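Local coordinates for protein chitin binding domain (Burkholderia pseudomallei, PDB 3UAM) that probably binds chitin or a related polysaccharide and belongs to the AA10 family of lytic polysaccharide monooxygenases, copper enzymes that cleave such chains oxidatively, at residues E28-Y33 and T189-L194; K52-T57 and A147-D152. All blocks are in the same frame, centred on the assembly; numbering follows the deposited sequence.

Interaction 1: E28-Y33 and T189-L194; sequences ESRAVY and TGYHVL
R30 brings one guanidinium nitrogen, NH2, to Y191 and V193: it stands 3.2 Å from Y191 OH and 4.2 Å from V193 CG2. The guanidinium and phenol ring planes are 39° apart, and the two side chains cross at about a right angle, so the arginine meets the tyrosine at its hydroxyl end without stacking on the ring. A water joins the same two groups, donating to Y191 OH at 2.8 Å and taking a weak bond from R30 NH2 at 3.1 Å. R30 runs extended through chi1 and chi2 and bends at chi3 (-66°), which turns the guanidinium aside from the line of the chain. The short helix 30-36 carries R30 in its first turn, with S29 as N-cap: S29 OG accepts from V32 N at 3.2 Å in a nearly straight bond. The contact thus joins this helix, which follows the first strand, 21-26, of the beta-sandwich, to strand 190-200 of the larger sheet. Y191 has CG anti to the backbone N (chi1 173°), which carries OH to the end of the arginine. D212 on neighbouring strand 205-215 holds both polar ends, as salt-bridge partner of R30 and hydrogen-bond partner of Y191 OH. R30 NH1 is hydrogen-bonded to L94 O, and W103 makes a cation-pi contact with the guanidinium.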
ATOM      1  N   GLU A  28      -4.186   3.861  11.315  1.00  9.25           N
ATOM      2  CA  GLU A  28      -3.276   4.859  10.817  1.00  8.97           C
ATOM      3  C   GLU A  28      -2.066   4.149  10.201  1.00  8.31           C
ATOM      4  O   GLU A  28      -1.435   3.291  10.840  1.00  8.23           O
ATOM      5  CB  GLU A  28      -2.808   5.795  11.935  1.00  9.76           C
ATOM      6  CG  GLU A  28      -3.881   6.735  12.480  1.00 10.47           C
ATOM      7  CD  GLU A  28      -4.766   6.121  13.569  1.00 11.01           C
ATOM      8  OE1 GLU A  28      -4.800   4.885  13.763  1.00 10.75           O
ATOM      9  OE2 GLU A  28      -5.442   6.908  14.258  1.00 12.04           O
ATOM     10  N   SER A  29      -1.742   4.532   8.976  1.00  7.59           N
ATOM     11  CA  SER A  29      -0.578   3.998   8.323  1.00  7.11           C
ATOM     12  C   SER A  29       0.666   4.605   8.986  1.00  7.33           C
ATOM     13  O   SER A  29       0.575   5.588   9.728  1.00  7.63           O
ATOM     14  CB  SER A  29      -0.616   4.304   6.828  1.00  6.67           C
ATOM     15  OG  SER A  29      -0.324   5.660   6.581  1.00  6.87           O
ATOM     16  N   ARG A  30       1.814   3.998   8.717  1.00  7.06           N
ATOM     17  CA  ARG A  30       3.072   4.504   9.218  1.00  7.40           C
ATOM     18  C   ARG A  30       3.244   5.973   8.840  1.00  7.65           C
ATOM     19  O   ARG A  30       3.657   6.783   9.675  1.00  8.11           O
ATOM     20  CB  ARG A  30       4.221   3.668   8.672  1.00  7.18           C
ATOM     21  CG  ARG A  30       5.590   4.096   9.151  1.00  7.59           C
ATOM     22  CD  ARG A  30       6.676   3.306   8.473  1.00  7.47           C
ATOM     23  NE  ARG A  30       6.654   1.880   8.820  1.00  7.35           N
ATOM     24  CZ  ARG A  30       7.556   0.989   8.371  1.00  7.39           C
ATOM     25  NH1 ARG A  30       8.559   1.383   7.613  1.00  7.48           N
ATOM     26  NH2 ARG A  30       7.485  -0.298   8.712  1.00  7.41           N
ATOM     27  N   ALA A  31       2.915   6.309   7.595  1.00  7.35           N
ATOM     28  CA  ALA A  31       3.103   7.679   7.107  1.00  7.81           C
ATOM     29  C   ALA A  31       2.139   8.638   7.810  1.00  8.30           C
ATOM     30  O   ALA A  31       2.533   9.755   8.161  1.00  8.91           O
ATOM     31  CB  ALA A  31       2.938   7.763   5.604  1.00  7.38           C
ATOM     32  N   VAL A  32       0.894   8.203   8.015  1.00  8.28           N
ATOM     33  CA  VAL A  32      -0.102   9.022   8.751  1.00  8.91           C
ATOM     34  C   VAL A  32       0.394   9.327  10.170  1.00  9.77           C
ATOM     35  O   VAL A  32       0.282  10.463  10.652  1.00 10.43           O
ATOM     36  CB  VAL A  32      -1.487   8.350   8.787  1.00  8.57           C
ATOM     37  CG1 VAL A  32      -2.405   8.996   9.831  1.00  9.04           C
ATOM     38  CG2 VAL A  32      -2.111   8.415   7.399  1.00  8.15           C
ATOM     39  N   TYR A  33       0.960   8.325  10.835  1.00 10.00           N
ATOM     40  CA  TYR A  33       1.501   8.556  12.166  1.00 10.95           C
ATOM     41  C   TYR A  33       2.668   9.550  12.109  1.00 11.73           C
ATOM     42  O   TYR A  33       2.822  10.359  13.012  1.00 12.62           O
ATOM     43  CB  TYR A  33       1.993   7.264  12.800  1.00 10.89           C
ATOM     44  CG  TYR A  33       1.011   6.458  13.604  1.00 10.95           C
ATOM     45  CD1 TYR A  33       0.042   7.046  14.413  1.00 11.45           C
ATOM     46  CD2 TYR A  33       1.117   5.081  13.616  1.00 10.70           C
ATOM     47  CE1 TYR A  33      -0.813   6.261  15.181  1.00 11.60           C
ATOM     48  CE2 TYR A  33       0.272   4.301  14.356  1.00 10.84           C
ATOM     49  CZ  TYR A  33      -0.682   4.887  15.135  1.00 11.28           C
ATOM     50  OH  TYR A  33      -1.460   4.051  15.876  1.00 11.60           O
ATOM     51  N   THR A 189       2.300 -13.795  15.610  1.00 12.89           N
ATOM     52  CA  THR A 189       2.714 -13.194  16.875  1.00 13.22           C
ATOM     53  C   THR A 189       3.788 -12.127  16.615  1.00 12.63           C
ATOM     54  O   THR A 189       4.556 -12.226  15.663  1.00 12.24           O
ATOM     55  CB  THR A 189       3.319 -14.249  17.809  1.00 14.46           C
ATOM     56  OG1 THR A 189       2.547 -15.444  17.692  1.00 15.15           O
ATOM     57  CG2 THR A 189       3.305 -13.778  19.256  1.00 15.02           C
ATOM     58  N   GLY A 190       3.836 -11.107  17.470  1.00 12.56           N
ATOM     59  CA  GLY A 190       4.893 -10.100  17.388  1.00 12.24           C
ATOM     60  C   GLY A 190       4.670  -9.107  16.259  1.00 11.17           C
ATOM     61  O   GLY A 190       3.574  -8.975  15.744  1.00 10.58           O
ATOM     62  N   TYR A 191       5.741  -8.415  15.882  1.00 10.94           N
ATOM     63  CA  TYR A 191       5.672  -7.319  14.906  1.00 10.13           C
ATOM     64  C   TYR A 191       5.546  -7.860  13.473  1.00  9.60           C
ATOM     65  O   TYR A 191       6.305  -8.759  13.042  1.00  9.88           O
ATOM     66  CB  TYR A 191       6.903  -6.414  15.049  1.00 10.29           C
ATOM     67  CG  TYR A 191       7.078  -5.326  14.003  1.00  9.60           C
ATOM     68  CD1 TYR A 191       6.003  -4.580  13.528  1.00  8.97           C
ATOM     69  CD2 TYR A 191       8.337  -5.014  13.541  1.00  9.75           C
ATOM     70  CE1 TYR A 191       6.189  -3.589  12.583  1.00  8.48           C
ATOM     71  CE2 TYR A 191       8.541  -4.020  12.612  1.00  9.26           C
ATOM     72  CZ  TYR A 191       7.470  -3.307  12.129  1.00  8.63           C
ATOM     73  OH  TYR A 191       7.720  -2.322  11.196  1.00  8.24           O
ATOM     74  N   HIS A 192       4.544  -7.333  12.776  1.00  8.86           N
ATOM     75  CA  HIS A 192       4.279  -7.645  11.394  1.00  8.34           C
ATOM     76  C   HIS A 192       3.868  -6.414  10.635  1.00  7.62           C
ATOM     77  O   HIS A 192       3.411  -5.407  11.226  1.00  7.48           O
ATOM     78  CB  HIS A 192       3.234  -8.730  11.301  1.00  8.47           C
ATOM     79  CG  HIS A 192       3.766 -10.058  11.717  1.00  9.17           C
ATOM     80  ND1 HIS A 192       4.491 -10.831  10.887  1.00  9.32           N
ATOM     81  CD2 HIS A 192       3.764 -10.692  12.956  1.00  9.92           C
ATOM     82  CE1 HIS A 192       4.918 -11.926  11.564  1.00 10.16           C
ATOM     83  NE2 HIS A 192       4.464 -11.841  12.827  1.00 10.50           N
ATOM     84  N   VAL A 193       4.104  -6.456   9.330  1.00  7.17           N
ATOM     85  CA  VAL A 193       3.719  -5.351   8.469  1.00  6.61           C
ATOM     86  C   VAL A 193       2.613  -5.767   7.517  1.00  6.27           C
ATOM     87  O   VAL A 193       2.692  -6.804   6.888  1.00  6.40           O
ATOM     88  CB  VAL A 193       4.936  -4.782   7.731  1.00  6.50           C
ATOM     89  CG1 VAL A 193       4.503  -3.811   6.632  1.00  5.92           C
ATOM     90  CG2 VAL A 193       5.873  -4.145   8.754  1.00  6.89           C
ATOM     91  N   LEU A 194       1.560  -4.950   7.456  1.00  6.08           N
ATOM     92  CA  LEU A 194       0.508  -5.060   6.465  1.00  5.76           C
ATOM     93  C   LEU A 194       0.741  -3.969   5.445  1.00  5.46           C
ATOM     94  O   LEU A 194       0.665  -2.768   5.776  1.00  5.48           O
ATOM     95  CB  LEU A 194      -0.856  -4.880   7.124  1.00  5.87           C
ATOM     96  CG  LEU A 194      -2.112  -5.024   6.235  1.00  5.64           C
ATOM     97  CD1 LEU A 194      -2.279  -6.433   5.737  1.00  5.79           C
ATOM     98  CD2 LEU A 194      -3.356  -4.590   7.009  1.00  5.85           C
TER
HETATM   99  O   HOH W   1       9.900  -2.084   9.405  1.00  9.47           O

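Interaction 2: K52-T57 and A147-D152; sequences KFFPAT and AHFEPD
Two loops of the lytic monooxygenase fold meet here through one aromatic pair against its larger sheet: loop 52-57 follows strand 49-51, and loop 147-152 lies between strands 126-133 and 155-158. F54 and F149 form a T-shaped (edge-to-face) pair, the edge of F54 directed at the face of F149, with ring planes at 90° and centroids 6.0 Å apart. The closest atoms are F54 CZ and F149 CD2, 4.2 Å apart, so the far end of the F54 ring does the touching and CD2 lies near the plane of that ring. With CG of F54 anti to the backbone N (chi1 178°), the ring extends out of its loop to reach its partner. F149 approaches with its CB already directed at the other loop and CG turned beside its own backbone N (chi1 -71°), which sets its ring across the path of F54. A cis peptide bond precedes P55, and the proline folds back on its neighbour: P55 CB sits 3.9 Å above the plane of the F54 ring, over its centre. Beneath the pair lies the sheet, where L195 touches both phenylalanines and Y208 touches F54. W132 makes a second edge-to-face pair with F54 and also packs on F149. A glycerol, probably from the crystallisation liquor, hydrogen-bonds to F53 N and F54 O beside the contact. The attraction between the rings is probably mostly dispersion, perhaps with a small contribution from the C-H edge of F54 facing the pi cloud of F149, since CZ comes nearest to CD2, at the rim of that ring; both rings are buried, so the join relies on apolar burial and on ring orientation rather than on charge.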
ATOM      1  N   LYS A  52       3.507   0.279 -10.021  1.00  7.10           N
ATOM      2  CA  LYS A  52       2.593  -0.768  -9.550  1.00  6.90           C
ATOM      3  C   LYS A  52       3.100  -2.191  -9.851  1.00  7.24           C
ATOM      4  O   LYS A  52       4.099  -2.386 -10.523  1.00  7.48           O
ATOM      5  CB  LYS A  52       1.170  -0.552 -10.152  1.00  6.75           C
ATOM      6  CG  LYS A  52       1.105  -0.653 -11.668  1.00  6.87           C
ATOM      7  CD  LYS A  52      -0.255  -0.215 -12.196  1.00  6.77           C
ATOM      8  CE  LYS A  52      -0.267  -0.088 -13.701  1.00  7.04           C
ATOM      9  NZ  LYS A  52      -1.616   0.258 -14.235  1.00  6.99           N
ATOM     10  N   PHE A  53       2.379  -3.176  -9.330  1.00  7.56           N
ATOM     11  CA  PHE A  53       2.642  -4.614  -9.529  1.00  7.89           C
ATOM     12  C   PHE A  53       3.773  -5.174  -8.654  1.00  8.44           C
ATOM     13  O   PHE A  53       4.385  -6.198  -8.990  1.00  9.06           O
ATOM     14  CB  PHE A  53       2.859  -4.996 -11.006  1.00  8.10           C
ATOM     15  CG  PHE A  53       1.794  -4.532 -11.952  1.00  7.86           C
ATOM     16  CD1 PHE A  53       0.528  -4.201 -11.534  1.00  7.60           C
ATOM     17  CD2 PHE A  53       2.070  -4.467 -13.304  1.00  8.16           C
ATOM     18  CE1 PHE A  53      -0.442  -3.803 -12.446  1.00  7.60           C
ATOM     19  CE2 PHE A  53       1.111  -4.081 -14.218  1.00  8.22           C
ATOM     20  CZ  PHE A  53      -0.151  -3.731 -13.781  1.00  7.93           C
ATOM     21  N   PHE A  54       4.026  -4.531  -7.510  1.00  8.42           N
ATOM     22  CA  PHE A  54       4.691  -5.223  -6.409  1.00  8.69           C
ATOM     23  C   PHE A  54       4.082  -6.632  -6.265  1.00  8.58           C
ATOM     24  O   PHE A  54       2.860  -6.767  -6.295  1.00  8.44           O
ATOM     25  CB  PHE A  54       4.507  -4.416  -5.122  1.00  8.68           C
ATOM     26  CG  PHE A  54       5.112  -5.053  -3.918  1.00  8.96           C
ATOM     27  CD1 PHE A  54       4.383  -5.937  -3.149  1.00  9.14           C
ATOM     28  CD2 PHE A  54       6.403  -4.754  -3.556  1.00  9.34           C
ATOM     29  CE1 PHE A  54       4.959  -6.522  -2.038  1.00  9.50           C
ATOM     30  CE2 PHE A  54       6.976  -5.330  -2.451  1.00  9.72           C
ATOM     31  CZ  PHE A  54       6.251  -6.207  -1.690  1.00  9.74           C
ATOM     32  N   PRO A  55       4.913  -7.677  -6.083  1.00  8.85           N
ATOM     33  CA  PRO A  55       6.348  -7.664  -5.819  1.00  9.22           C
ATOM     34  C   PRO A  55       7.241  -7.778  -7.052  1.00  9.66           C
ATOM     35  O   PRO A  55       8.406  -8.149  -6.922  1.00 10.10           O
ATOM     36  CB  PRO A  55       6.521  -8.898  -4.927  1.00  9.67           C
ATOM     37  CG  PRO A  55       5.552  -9.878  -5.491  1.00  9.73           C
ATOM     38  CD  PRO A  55       4.352  -9.031  -5.881  1.00  9.13           C
ATOM     39  N   ALA A  56       6.742  -7.426  -8.238  1.00  9.65           N
ATOM     40  CA  ALA A  56       7.587  -7.467  -9.431  1.00 10.07           C
ATOM     41  C   ALA A  56       8.751  -6.477  -9.231  1.00 10.27           C
ATOM     42  O   ALA A  56       8.656  -5.552  -8.399  1.00  9.73           O
ATOM     43  CB  ALA A  56       6.778  -7.141 -10.689  1.00  9.95           C
ATOM     44  N   THR A  57       9.865  -6.716  -9.924  1.00 10.81           N
ATOM     45  CA  THR A  57      11.033  -5.826  -9.842  1.00 11.28           C
ATOM     46  C   THR A  57      11.387  -5.185 -11.193  1.00 11.79           C
ATOM     47  O   THR A  57      12.555  -4.778 -11.408  1.00 13.26           O
ATOM     48  CB  THR A  57      12.266  -6.611  -9.383  1.00 11.95           C
ATOM     49  OG1 THR A  57      12.465  -7.700 -10.287  1.00 12.40           O
ATOM     50  CG2 THR A  57      12.078  -7.163  -7.954  1.00 11.75           C
ATOM     51  N   ALA A 147      11.252 -10.526   0.190  1.00 10.77           N
ATOM     52  CA  ALA A 147      11.451 -11.774   0.965  1.00 11.47           C
ATOM     53  C   ALA A 147      10.740 -11.829   2.326  1.00 11.46           C
ATOM     54  O   ALA A 147      10.612 -12.916   2.902  1.00 12.12           O
ATOM     55  CB  ALA A 147      12.945 -12.025   1.178  1.00 12.21           C
ATOM     56  N   HIS A 148      10.315 -10.672   2.845  1.00 10.82           N
ATOM     57  CA  HIS A 148       9.623 -10.592   4.119  1.00 10.81           C
ATOM     58  C   HIS A 148       8.146 -10.841   3.992  1.00 10.45           C
ATOM     59  O   HIS A 148       7.511 -11.121   4.992  1.00 10.54           O
ATOM     60  CB  HIS A 148       9.820  -9.224   4.772  1.00 10.52           C
ATOM     61  CG  HIS A 148      11.253  -8.905   5.065  1.00 11.21           C
ATOM     62  ND1 HIS A 148      11.786  -7.671   4.899  1.00 11.03           N
ATOM     63  CD2 HIS A 148      12.282  -9.727   5.514  1.00 12.03           C
ATOM     64  CE1 HIS A 148      13.091  -7.718   5.239  1.00 11.78           C
ATOM     65  NE2 HIS A 148      13.384  -8.970   5.626  1.00 12.44           N
ATOM     66  N   PHE A 149       7.603 -10.715   2.782  1.00 10.05           N
ATOM     67  CA  PHE A 149       6.178 -10.795   2.544  1.00  9.85           C
ATOM     68  C   PHE A 149       5.739 -12.140   1.930  1.00 10.53           C
ATOM     69  O   PHE A 149       6.449 -12.720   1.096  1.00 10.86           O
ATOM     70  CB  PHE A 149       5.743  -9.634   1.635  1.00  9.10           C
ATOM     71  CG  PHE A 149       5.785  -8.297   2.321  1.00  8.60           C
ATOM     72  CD1 PHE A 149       4.720  -7.878   3.099  1.00  8.30           C
ATOM     73  CD2 PHE A 149       6.891  -7.483   2.212  1.00  8.58           C
ATOM     74  CE1 PHE A 149       4.738  -6.656   3.723  1.00  8.02           C
ATOM     75  CE2 PHE A 149       6.948  -6.272   2.861  1.00  8.41           C
ATOM     76  CZ  PHE A 149       5.859  -5.843   3.617  1.00  8.18           C
ATOM     77  N   GLU A 150       4.581 -12.634   2.385  1.00 10.67           N
ATOM     78  CA  GLU A 150       3.942 -13.798   1.798  1.00 11.27           C
ATOM     79  C   GLU A 150       3.685 -13.568   0.306  1.00 10.97           C
ATOM     80  O   GLU A 150       3.160 -12.524  -0.077  1.00 10.39           O
ATOM     81  CB  GLU A 150       2.613 -14.101   2.500  1.00 11.43           C
ATOM     82  CG  GLU A 150       2.733 -14.593   3.918  1.00 12.11           C
ATOM     83  CD  GLU A 150       3.305 -15.999   4.035  1.00 13.36           C
ATOM     84  OE1 GLU A 150       3.311 -16.749   3.023  1.00 14.11           O
ATOM     85  OE2 GLU A 150       3.737 -16.367   5.148  1.00 13.67           O
ATOM     86  N   PRO A 151       4.036 -14.548  -0.539  1.00 11.71           N
ATOM     87  CA  PRO A 151       3.866 -14.373  -1.975  1.00 11.70           C
ATOM     88  C   PRO A 151       2.387 -14.241  -2.394  1.00 11.52           C
ATOM     89  O   PRO A 151       2.084 -13.629  -3.411  1.00 11.31           O
ATOM     90  CB  PRO A 151       4.542 -15.629  -2.575  1.00 12.56           C
ATOM     91  CG  PRO A 151       4.489 -16.653  -1.496  1.00 13.22           C
ATOM     92  CD  PRO A 151       4.614 -15.867  -0.209  1.00 12.83           C
ATOM     93  N   ASP A 152       1.482 -14.775  -1.591  1.00 11.81           N
ATOM     94  CA  ASP A 152       0.061 -14.637  -1.854  1.00 11.89           C
ATOM     95  C   ASP A 152      -0.513 -13.490  -1.027  1.00 10.55           C
ATOM     96  O   ASP A 152      -0.315 -13.422   0.170  1.00 10.50           O
ATOM     97  CB  ASP A 152      -0.679 -15.933  -1.540  1.00 13.29           C
ATOM     98  CG  ASP A 152      -0.242 -17.069  -2.432  1.00 14.98           C
ATOM     99  OD1 ASP A 152       0.259 -16.830  -3.567  1.00 16.39           O
ATOM    100  OD2 ASP A 152      -0.375 -18.214  -2.001  1.00 16.70           O
TER

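How the interactions relate
From the N terminus the chain passes strand 21-26 and enters 28-33, the first half of interaction 1, which closes only when strand 190-200 begins at 189-194. Within that long loop, 52-57 follows strand 49-51 and meets 147-152 after strands 106-108, 113-121 and 126-133, so interaction 2 is wholly enclosed by interaction 1 and the two do not cross. Their centres are about 17 Å apart, yet they touch by packing, V193 O lying 3.8 Å from F149 CE1. Strand 190-200 is the shared element: interaction 1 ties the early helix to its start, while the two loops of interaction 2 gather on the sheet to which it belongs.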